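Local coordinates for protein caspase-3 (Porites astreoides, PDB 6WI4) that probably cleaves protein substrates after aspartate as a cysteine protease of the caspase family, acting in coral apoptosis, at residues F125-M136 and Y149-W160. Numbering follows the deposited sequence.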
loop_
_atom_site.group_PDB
_atom_site.type_symbol
_atom_site.label_atom_id
_atom_site.label_comp_id
_atom_site.label_asym_id
_atom_site.label_seq_id
_atom_site.Cartn_x
_atom_site.Cartn_y
_atom_site.Cartn_z
ATOM N N PHE A 125 3.432 -3.873 -2.877
ATOM C CA PHE A 125 2.032 -3.650 -2.543
ATOM C C PHE A 125 1.949 -2.809 -1.278
ATOM O O PHE A 125 2.622 -3.114 -0.288
ATOM C CB PHE A 125 1.313 -4.986 -2.354
ATOM C CG PHE A 125 1.104 -5.722 -3.629
ATOM C CD1 PHE A 125 2.160 -6.349 -4.263
ATOM C CD2 PHE A 125 -0.144 -5.755 -4.224
ATOM C CE1 PHE A 125 1.971 -7.015 -5.463
ATOM C CE2 PHE A 125 -0.334 -6.411 -5.417
ATOM C CZ PHE A 125 0.726 -7.045 -6.034
ATOM N N PHE A 126 1.152 -1.742 -1.318
ATOM C CA PHE A 126 0.940 -0.866 -0.172
ATOM C C PHE A 126 -0.534 -0.878 0.197
ATOM O O PHE A 126 -1.391 -0.677 -0.668
ATOM C CB PHE A 126 1.372 0.573 -0.470
ATOM C CG PHE A 126 2.805 0.713 -0.883
ATOM C CD1 PHE A 126 3.180 0.568 -2.210
ATOM C CD2 PHE A 126 3.777 1.031 0.059
ATOM C CE1 PHE A 126 4.504 0.711 -2.595
ATOM C CE2 PHE A 126 5.107 1.168 -0.322
ATOM C CZ PHE A 126 5.466 1.014 -1.651
ATOM N N PHE A 127 -0.831 -1.074 1.478
ATOM C CA PHE A 127 -2.211 -1.174 1.943
ATOM C C PHE A 127 -2.462 -0.165 3.047
ATOM O O PHE A 127 -1.780 -0.195 4.076
ATOM C CB PHE A 127 -2.518 -2.571 2.485
ATOM C CG PHE A 127 -2.320 -3.669 1.504
ATOM C CD1 PHE A 127 -3.310 -3.980 0.593
ATOM C CD2 PHE A 127 -1.151 -4.401 1.486
ATOM C CE1 PHE A 127 -3.124 -5.001 -0.333
ATOM C CE2 PHE A 127 -0.967 -5.440 0.572
ATOM C CZ PHE A 127 -1.958 -5.736 -0.334
ATOM N N GLN A 128 -3.471 0.690 2.865
ATOM C CA GLN A 128 -4.048 1.463 3.957
ATOM C C GLN A 128 -5.481 0.960 4.110
ATOM O O GLN A 128 -6.346 1.277 3.290
ATOM C CB GLN A 128 -4.000 2.963 3.690
ATOM C CG GLN A 128 -4.824 3.793 4.681
ATOM C CD GLN A 128 -4.430 3.556 6.132
ATOM O OE1 GLN A 128 -3.243 3.502 6.470
ATOM N NE2 GLN A 128 -5.428 3.425 7.001
ATOM N N ALA A 129 -5.716 0.153 5.147
ATOM C CA ALA A 129 -6.984 -0.518 5.391
ATOM C C ALA A 129 -6.921 -1.178 6.757
ATOM O O ALA A 129 -5.844 -1.529 7.246
ATOM C CB ALA A 129 -7.293 -1.574 4.314
ATOM N N CYS A 130 -8.082 -1.344 7.373
ATOM C CA CYS A 130 -8.086 -2.085 8.619
ATOM C C CYS A 130 -7.758 -3.545 8.353
ATOM O O CYS A 130 -7.981 -4.068 7.258
ATOM C CB CYS A 130 -9.438 -1.945 9.305
ATOM S SG CYS A 130 -9.688 -0.329 10.026
ATOM N N GLN A 131 -7.186 -4.199 9.367
ATOM C CA GLN A 131 -6.823 -5.609 9.292
ATOM C C GLN A 131 -7.532 -6.399 10.384
ATOM O O GLN A 131 -7.079 -7.478 10.774
ATOM C CB GLN A 131 -5.300 -5.769 9.371
ATOM C CG GLN A 131 -4.587 -5.154 8.161
ATOM C CD GLN A 131 -3.065 -5.099 8.277
ATOM O OE1 GLN A 131 -2.457 -4.049 8.036
ATOM N NE2 GLN A 131 -2.442 -6.224 8.609
ATOM N N GLY A 132 -8.655 -5.881 10.859
ATOM C CA GLY A 132 -9.319 -6.417 12.029
ATOM C C GLY A 132 -10.085 -5.311 12.725
ATOM O O GLY A 132 -10.251 -4.217 12.194
ATOM N N HIS A 133 -10.539 -5.610 13.942
ATOM C CA HIS A 133 -11.380 -4.654 14.651
ATOM C C HIS A 133 -10.979 -4.507 16.115
ATOM O O HIS A 133 -11.837 -4.244 16.967
ATOM C CB HIS A 133 -12.854 -5.054 14.560
ATOM C CG HIS A 133 -13.116 -6.467 14.977
ATOM N ND1 HIS A 133 -13.331 -7.482 14.070
ATOM C CD2 HIS A 133 -13.175 -7.039 16.204
ATOM C CE1 HIS A 133 -13.524 -8.616 14.720
ATOM N NE2 HIS A 133 -13.432 -8.376 16.015
ATOM N N GLU A 134 -9.695 -4.678 16.432
ATOM C CA GLU A 134 -9.168 -4.399 17.759
ATOM C C GLU A 134 -8.372 -3.099 17.757
ATOM O O GLU A 134 -7.697 -2.763 16.777
ATOM C CB GLU A 134 -8.268 -5.536 18.261
ATOM C CG GLU A 134 -8.944 -6.898 18.310
ATOM C CD GLU A 134 -10.037 -6.971 19.360
ATOM O OE1 GLU A 134 -9.925 -6.263 20.385
ATOM O OE2 GLU A 134 -11.009 -7.733 19.158
ATOM N N TYR A 135 -8.455 -2.379 18.872
ATOM C CA TYR A 135 -7.583 -1.250 19.157
ATOM C C TYR A 135 -6.274 -1.723 19.791
ATOM O O TYR A 135 -6.203 -2.790 20.412
ATOM C CB TYR A 135 -8.267 -0.250 20.103
ATOM C CG TYR A 135 -9.531 0.387 19.582
ATOM C CD1 TYR A 135 -9.486 1.362 18.590
ATOM C CD2 TYR A 135 -10.776 0.042 20.103
ATOM C CE1 TYR A 135 -10.640 1.958 18.118
ATOM C CE2 TYR A 135 -11.940 0.634 19.630
ATOM C CZ TYR A 135 -11.868 1.593 18.640
ATOM O OH TYR A 135 -13.022 2.186 18.163
ATOM N N MET A 136 -5.234 -0.899 19.643
ATOM C CA MET A 136 -3.938 -1.109 20.277
ATOM C C MET A 136 -3.792 -0.145 21.451
ATOM O O MET A 136 -4.038 1.052 21.296
ATOM C CB MET A 136 -2.805 -0.879 19.278
ATOM C CG MET A 136 -1.922 -2.068 19.038
ATOM S SD MET A 136 -0.640 -1.720 17.822
ATOM C CE MET A 136 -1.266 -2.637 16.412
ATOM N N TYR A 149 5.088 -6.474 0.834
ATOM C CA TYR A 149 3.735 -6.046 1.169
ATOM C C TYR A 149 3.843 -5.126 2.372
ATOM O O TYR A 149 4.187 -5.574 3.474
ATOM C CB TYR A 149 2.822 -7.238 1.462
ATOM C CG TYR A 149 2.866 -8.358 0.436
ATOM C CD1 TYR A 149 3.765 -9.404 0.570
ATOM C CD2 TYR A 149 1.999 -8.377 -0.653
ATOM C CE1 TYR A 149 3.803 -10.450 -0.350
ATOM C CE2 TYR A 149 2.046 -9.414 -1.581
ATOM C CZ TYR A 149 2.940 -10.446 -1.417
ATOM O OH TYR A 149 2.990 -11.495 -2.320
ATOM N N ALA A 150 3.590 -3.838 2.153
ATOM C CA ALA A 150 3.716 -2.827 3.193
ATOM C C ALA A 150 2.326 -2.540 3.745
ATOM O O ALA A 150 1.509 -1.892 3.085
ATOM C CB ALA A 150 4.374 -1.567 2.639
ATOM N N TYR A 151 2.059 -3.029 4.951
ATOM C CA TYR A 151 0.752 -2.928 5.590
ATOM C C TYR A 151 0.720 -1.783 6.594
ATOM O O TYR A 151 1.665 -1.599 7.362
ATOM C CB TYR A 151 0.441 -4.223 6.337
ATOM C CG TYR A 151 0.008 -5.381 5.483
ATOM C CD1 TYR A 151 -1.333 -5.565 5.162
ATOM C CD2 TYR A 151 0.927 -6.323 5.049
ATOM C CE1 TYR A 151 -1.748 -6.656 4.423
ATOM C CE2 TYR A 151 0.523 -7.421 4.299
ATOM C CZ TYR A 151 -0.818 -7.575 3.991
ATOM O OH TYR A 151 -1.241 -8.656 3.251
ATOM N N SER A 152 -0.407 -1.066 6.639
ATOM C CA SER A 152 -0.521 0.074 7.551
ATOM C C SER A 152 -0.561 -0.338 9.023
ATOM O O SER A 152 -0.175 0.463 9.884
ATOM C CB SER A 152 -1.762 0.906 7.211
ATOM O OG SER A 152 -2.982 0.212 7.465
ATOM N N THR A 153 -1.029 -1.543 9.344
ATOM C CA THR A 153 -1.227 -1.939 10.740
ATOM C C THR A 153 -0.788 -3.395 10.900
ATOM O O THR A 153 0.015 -3.910 10.116
ATOM C CB THR A 153 -2.675 -1.625 11.188
ATOM O OG1 THR A 153 -2.767 -1.776 12.614
ATOM C CG2 THR A 153 -3.721 -2.517 10.508
ATOM N N VAL A 154 -1.258 -4.044 11.965
ATOM C CA VAL A 154 -0.872 -5.403 12.341
ATOM C C VAL A 154 -2.097 -6.292 12.176
ATOM O O VAL A 154 -3.225 -5.829 12.407
ATOM C CB VAL A 154 -0.334 -5.425 13.782
ATOM C CG1 VAL A 154 -0.235 -6.858 14.336
ATOM C CG2 VAL A 154 0.990 -4.715 13.857
ATOM N N PRO A 155 -1.951 -7.547 11.747
ATOM C CA PRO A 155 -3.122 -8.415 11.611
ATOM C C PRO A 155 -3.956 -8.446 12.882
ATOM O O PRO A 155 -3.432 -8.624 13.991
ATOM C CB PRO A 155 -2.505 -9.783 11.298
ATOM C CG PRO A 155 -1.277 -9.437 10.547
ATOM C CD PRO A 155 -0.737 -8.191 11.212
ATOM N N GLY A 156 -5.261 -8.241 12.711
ATOM C CA GLY A 156 -6.220 -8.246 13.793
ATOM C C GLY A 156 -6.649 -6.877 14.270
ATOM O O GLY A 156 -7.553 -6.786 15.111
ATOM N N TYR A 157 -6.050 -5.813 13.754
ATOM C CA TYR A 157 -6.215 -4.494 14.337
ATOM C C TYR A 157 -6.776 -3.493 13.339
ATOM O O TYR A 157 -6.560 -3.601 12.129
ATOM C CB TYR A 157 -4.877 -3.979 14.860
ATOM C CG TYR A 157 -4.336 -4.729 16.055
ATOM C CD1 TYR A 157 -4.666 -4.329 17.343
ATOM C CD2 TYR A 157 -3.486 -5.815 15.896
ATOM C CE1 TYR A 157 -4.157 -4.988 18.449
ATOM C CE2 TYR A 157 -2.973 -6.487 17.000
ATOM C CZ TYR A 157 -3.315 -6.059 18.267
ATOM O OH TYR A 157 -2.816 -6.715 19.373
ATOM N N TYR A 158 -7.463 -2.489 13.883
ATOM C CA TYR A 158 -7.820 -1.298 13.126
ATOM C C TYR A 158 -6.572 -0.568 12.631
ATOM O O TYR A 158 -5.469 -0.714 13.174
ATOM C CB TYR A 158 -8.602 -0.323 14.006
ATOM C CG TYR A 158 -10.003 -0.726 14.408
ATOM C CD1 TYR A 158 -10.973 -1.003 13.457
ATOM C CD2 TYR A 158 -10.363 -0.777 15.753
ATOM C CE1 TYR A 158 -12.266 -1.336 13.829
ATOM C CE2 TYR A 158 -11.652 -1.103 16.134
ATOM C CZ TYR A 158 -12.596 -1.382 15.168
ATOM O OH TYR A 158 -13.882 -1.710 15.549
ATOM N N SER A 159 -6.780 0.274 11.623
ATOM C CA SER A 159 -5.802 1.227 11.126
ATOM C C SER A 159 -6.456 2.597 11.167
ATOM O O SER A 159 -7.654 2.717 10.911
ATOM C CB SER A 159 -5.394 0.860 9.693
ATOM O OG SER A 159 -4.368 1.697 9.206
ATOM N N TRP A 160 -5.670 3.625 11.458
ATOM C CA TRP A 160 -6.204 4.959 11.718
ATOM C C TRP A 160 -5.993 5.932 10.568
ATOM O O TRP A 160 -4.930 5.971 9.938
ATOM C CB TRP A 160 -5.576 5.525 12.987
ATOM C CG TRP A 160 -6.124 4.938 14.246
ATOM C CD1 TRP A 160 -5.573 3.941 14.998
ATOM C CD2 TRP A 160 -7.315 5.349 14.931
ATOM N NE1 TRP A 160 -6.353 3.694 16.108
ATOM C CE2 TRP A 160 -7.431 4.542 16.083
ATOM C CE3 TRP A 160 -8.301 6.302 14.669
ATOM C CZ2 TRP A 160 -8.486 4.674 16.983
ATOM C CZ3 TRP A 160 -9.354 6.427 15.566
ATOM C CH2 TRP A 160 -9.434 5.615 16.704
HETATM O O HOH W 1 -2.715 4.512 8.998
HETATM O O HOH W 2 -3.310 -2.201 6.287
HETATM O O HOH W 3 -9.892 -8.339 14.892
HETATM O O HOH W 4 -5.715 -0.800 16.055
HETATM O O HOH W 5 -5.552 1.282 17.747
#
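Phe-125 to Phe-127 run parallel to Tyr-149 to Tyr-151 as neighbouring strands of the central sheet. Phe-125 O accepts a nearly straight bond from Ala-150 N at 2.7 Å, and Phe-127 N bonds to Ala-150 O. Phe-127 and Tyr-151 point the same way in an offset stack, centroids 4.8 Å apart. Ile-105 of helix 105-110 touches both side chains. Gln-128 NE2 donates to Ser-159 OG at 3.0 Å, with that oxygen tilted out of the Gln-128 amide plane, and also to an acidic side chain of the bound peptide. The SG of Cys-130, whose position is less certain, lies at the edge of the Tyr-158 ring. Gln-131, extended beyond CG (chi2 171°), reaches Thr-153 N with OE1 at 3.2 Å. Its backbone N bonds to Tyr-157 O and its O takes Gly-156 N. Gly-156 and Tyr-157 thus both face Gln-131, a G1 beta bulge. His-133 CA sits over one face of Tyr-158, 3.6 Å from the ring centroid. Tyr-135 offers a face to the edge of the same ring, planes at 50°. With an alanine at Tyr-158, that face of Tyr-135 would probably lose its aromatic edge, leaving Trp-160 at the Tyr-135 rim, and His-133 CA would lose its ring. The arrangement is typical of the caspase fold: two parallel core strands lead into loops that line the substrate cleft, where Trp-160 pairs antiparallel with the bound peptide.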